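Local coordinates for MutT/nudix family protein (Enterococcus faecalis, PDB 2FML) that is of unknown function but probably combines a nudix hydrolase-type domain with a winged-helix domain resembling that of NrtR DNA-binding regulators, at residues N105-H110 with L129-E134. Numbering follows the deposited sequence.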
ATOM      1  N   ASN A 105      -5.792   1.447  14.757  1.00 67.73           N
ATOM      2  CA  ASN A 105      -4.995   0.221  15.019  1.00 67.13           C
ATOM      3  C   ASN A 105      -4.781  -0.798  13.867  1.00 65.90           C
ATOM      4  O   ASN A 105      -4.201  -1.892  14.036  1.00 66.17           O
ATOM      5  CB  ASN A 105      -5.529  -0.453  16.262  1.00 68.32           C
ATOM      6  CG  ASN A 105      -5.284   0.387  17.507  1.00 70.10           C
ATOM      7  OD1 ASN A 105      -4.251   0.248  18.155  1.00 72.73           O
ATOM      8  ND2 ASN A 105      -6.191   1.312  17.798  1.00 73.17           N
ATOM      9  N   ILE A 106      -5.213  -0.410  12.679  1.00 63.68           N
ATOM     10  CA  ILE A 106      -4.956  -1.205  11.507  1.00 61.81           C
ATOM     11  C   ILE A 106      -3.982  -0.446  10.601  1.00 61.57           C
ATOM     12  O   ILE A 106      -3.936   0.780  10.643  1.00 60.82           O
ATOM     13  CB  ILE A 106      -6.257  -1.614  10.768  1.00 61.26           C
ATOM     14  CG1 ILE A 106      -6.982  -0.373  10.200  1.00 60.63           C
ATOM     15  CG2 ILE A 106      -7.102  -2.414  11.710  1.00 60.44           C
ATOM     16  CD1 ILE A 106      -8.194  -0.680   9.212  1.00 59.76           C
ATOM     17  N   GLU A 107      -3.212  -1.182   9.803  1.00 59.40           N
ATOM     18  CA  GLU A 107      -2.485  -0.542   8.743  1.00 60.59           C
ATOM     19  C   GLU A 107      -2.770  -1.237   7.410  1.00 58.02           C
ATOM     20  O   GLU A 107      -2.833  -2.453   7.343  1.00 57.53           O
ATOM     21  CB  GLU A 107      -0.952  -0.495   9.046  1.00 59.58           C
ATOM     22  CG  GLU A 107      -0.211  -1.882   8.963  1.00 64.98           C
ATOM     23  CD  GLU A 107       1.255  -1.829   9.539  1.00 65.95           C
ATOM     24  OE1 GLU A 107       1.397  -1.754  10.797  1.00 69.26           O
ATOM     25  OE2 GLU A 107       2.236  -1.851   8.731  1.00 68.55           O
ATOM     26  N   GLN A 108      -2.870  -0.456   6.348  1.00 56.29           N
ATOM     27  CA  GLN A 108      -3.010  -1.052   5.034  1.00 56.61           C
ATOM     28  C   GLN A 108      -1.721  -1.796   4.664  1.00 57.17           C
ATOM     29  O   GLN A 108      -0.627  -1.306   4.918  1.00 57.69           O
ATOM     30  CB  GLN A 108      -3.384  -0.004   4.004  1.00 56.10           C
ATOM     31  CG  GLN A 108      -4.160  -0.553   2.912  1.00 53.00           C
ATOM     32  CD  GLN A 108      -4.544   0.511   1.949  1.00 53.02           C
ATOM     33  OE1 GLN A 108      -5.629   1.144   2.045  1.00 56.45           O
ATOM     34  NE2 GLN A 108      -3.709   0.680   0.957  1.00 46.27           N
ATOM     35  N   LEU A 109      -1.832  -3.024   4.152  1.00 55.78           N
ATOM     36  CA  LEU A 109      -0.618  -3.787   3.951  1.00 54.27           C
ATOM     37  C   LEU A 109      -0.179  -3.724   2.455  1.00 54.36           C
ATOM     38  O   LEU A 109       0.944  -3.292   2.121  1.00 53.62           O
ATOM     39  CB  LEU A 109      -0.824  -5.230   4.454  1.00 53.03           C
ATOM     40  CG  LEU A 109       0.193  -6.336   4.102  1.00 56.22           C
ATOM     41  CD1 LEU A 109       1.570  -6.061   4.662  1.00 54.15           C
ATOM     42  CD2 LEU A 109      -0.338  -7.706   4.537  1.00 55.64           C
ATOM     43  N   HIS A 110      -1.065  -4.172   1.568  1.00 53.98           N
ATOM     44  CA  HIS A 110      -0.754  -4.310   0.175  1.00 53.40           C
ATOM     45  C   HIS A 110      -2.058  -4.658  -0.586  1.00 54.28           C
ATOM     46  O   HIS A 110      -2.968  -5.312  -0.012  1.00 55.43           O
ATOM     47  CB  HIS A 110       0.314  -5.381  -0.029  1.00 51.71           C
ATOM     48  CG  HIS A 110       0.785  -5.491  -1.446  1.00 52.59           C
ATOM     49  ND1 HIS A 110       1.801  -4.708  -1.979  1.00 55.63           N
ATOM     50  CD2 HIS A 110       0.384  -6.315  -2.443  1.00 53.30           C
ATOM     51  CE1 HIS A 110       1.990  -5.047  -3.248  1.00 56.06           C
ATOM     52  NE2 HIS A 110       1.137  -6.018  -3.551  1.00 56.06           N
ATOM     53  N   LEU A 129      -3.244  -5.274   7.988  1.00 55.15           N
ATOM     54  CA  LEU A 129      -2.469  -5.906   9.057  1.00 56.07           C
ATOM     55  C   LEU A 129      -2.863  -5.222  10.384  1.00 56.69           C
ATOM     56  O   LEU A 129      -3.014  -4.006  10.447  1.00 56.21           O
ATOM     57  CB  LEU A 129      -0.980  -5.670   8.797  1.00 55.78           C
ATOM     58  CG  LEU A 129       0.091  -6.069   9.811  1.00 57.56           C
ATOM     59  CD1 LEU A 129      -0.131  -7.549  10.301  1.00 58.01           C
ATOM     60  CD2 LEU A 129       1.461  -5.941   9.127  1.00 56.12           C
ATOM     61  N   ALA A 130      -3.087  -6.005  11.437  1.00 57.85           N
ATOM     62  CA  ALA A 130      -3.246  -5.416  12.772  1.00 58.07           C
ATOM     63  C   ALA A 130      -2.675  -6.349  13.794  1.00 56.87           C
ATOM     64  O   ALA A 130      -2.682  -7.599  13.589  1.00 56.89           O
ATOM     65  CB  ALA A 130      -4.724  -5.134  13.081  1.00 58.41           C
ATOM     66  N   PHE A 131      -2.186  -5.728  14.867  1.00 56.34           N
ATOM     67  CA  PHE A 131      -1.603  -6.390  16.043  1.00 56.28           C
ATOM     68  C   PHE A 131      -2.555  -6.175  17.180  1.00 56.81           C
ATOM     69  O   PHE A 131      -2.855  -5.021  17.480  1.00 56.96           O
ATOM     70  CB  PHE A 131      -0.303  -5.707  16.425  1.00 55.09           C
ATOM     71  CG  PHE A 131       0.628  -5.516  15.294  1.00 55.73           C
ATOM     72  CD1 PHE A 131       1.205  -6.612  14.651  1.00 56.34           C
ATOM     73  CD2 PHE A 131       0.946  -4.236  14.864  1.00 58.51           C
ATOM     74  CE1 PHE A 131       2.071  -6.436  13.600  1.00 54.56           C
ATOM     75  CE2 PHE A 131       1.838  -4.046  13.827  1.00 58.77           C
ATOM     76  CZ  PHE A 131       2.396  -5.152  13.191  1.00 57.64           C
ATOM     77  N   ILE A 132      -3.013  -7.252  17.813  1.00 56.93           N
ATOM     78  CA  ILE A 132      -4.105  -7.196  18.770  1.00 58.05           C
ATOM     79  C   ILE A 132      -3.887  -8.235  19.888  1.00 58.83           C
ATOM     80  O   ILE A 132      -2.891  -8.957  19.878  1.00 58.07           O
ATOM     81  CB  ILE A 132      -5.508  -7.370  18.062  1.00 59.19           C
ATOM     82  CG1 ILE A 132      -5.674  -8.761  17.399  1.00 58.92           C
ATOM     83  CG2 ILE A 132      -5.707  -6.269  16.985  1.00 59.90           C
ATOM     84  CD1 ILE A 132      -7.112  -9.334  17.488  1.00 57.40           C
ATOM     85  N   GLY A 133      -4.780  -8.266  20.877  1.00 58.95           N
ATOM     86  CA  GLY A 133      -4.785  -9.342  21.855  1.00 58.77           C
ATOM     87  C   GLY A 133      -5.393 -10.592  21.253  1.00 59.04           C
ATOM     88  O   GLY A 133      -6.045 -10.535  20.200  1.00 58.55           O
ATOM     89  N   GLU A 134      -5.165 -11.718  21.930  1.00 59.43           N
ATOM     90  CA  GLU A 134      -5.734 -13.010  21.596  1.00 59.90           C
ATOM     91  C   GLU A 134      -7.185 -13.052  22.075  1.00 60.83           C
ATOM     92  O   GLU A 134      -7.510 -13.710  23.079  1.00 60.92           O
ATOM     93  CB  GLU A 134      -4.926 -14.147  22.239  1.00 59.36           C
ATOM     94  CG  GLU A 134      -5.054 -15.483  21.493  1.00 60.11           C
ATOM     95  CD  GLU A 134      -4.279 -16.654  22.108  1.00 61.02           C
ATOM     96  OE1 GLU A 134      -3.272 -16.458  22.811  1.00 61.45           O
ATOM     97  OE2 GLU A 134      -4.674 -17.815  21.862  1.00 63.57           O
TER
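Glu107 and Leu129 face each other as an antiparallel hydrogen-bonded pair, joined by two reciprocal backbone bonds. Glu107 N donates to Leu129 O at 2.9 Å, nearly straight at the hydrogen (172°), and Leu129 N returns a bond to Glu107 O, also 2.9 Å long. Leu129 O receives a further, weaker CA-H...O contact from Ile106 CA at 3.6 Å.

On the face shared by Glu107 and Leu129 the two side chains run side by side. With chi1 at 71°, Glu107 CG sits between its own backbone N and carbonyl carbon, and from there the methylene lies 3.9 Å from Leu129 CB. The carboxylate carries on past Leu129 CD2 to Phe131, where Glu107 OE1 lies 3.8 Å from Phe131 CE2; the carboxylate and ring planes are almost perpendicular (88°). Leu109 adds looser packing to this side, its CB 4.4 Å from Leu129 CB, and helix 186-200 packs here through Ala193 against Leu109 and Val197 against Phe131. On the other face Ile106 CG2 rests 3.9 Å from Ala130 CB, the methyl that also meets Asn105 O.

Further along the hairpin, Leu109 and His110 together sit opposite the single residue Ser127, which makes a classic beta bulge. The contact closes the antiparallel hairpin of strands 106-112 and 123-131; through the parallel pairing of 123-131 with strand 39-50, the hairpin belongs to the mixed sheet of the nudix fold.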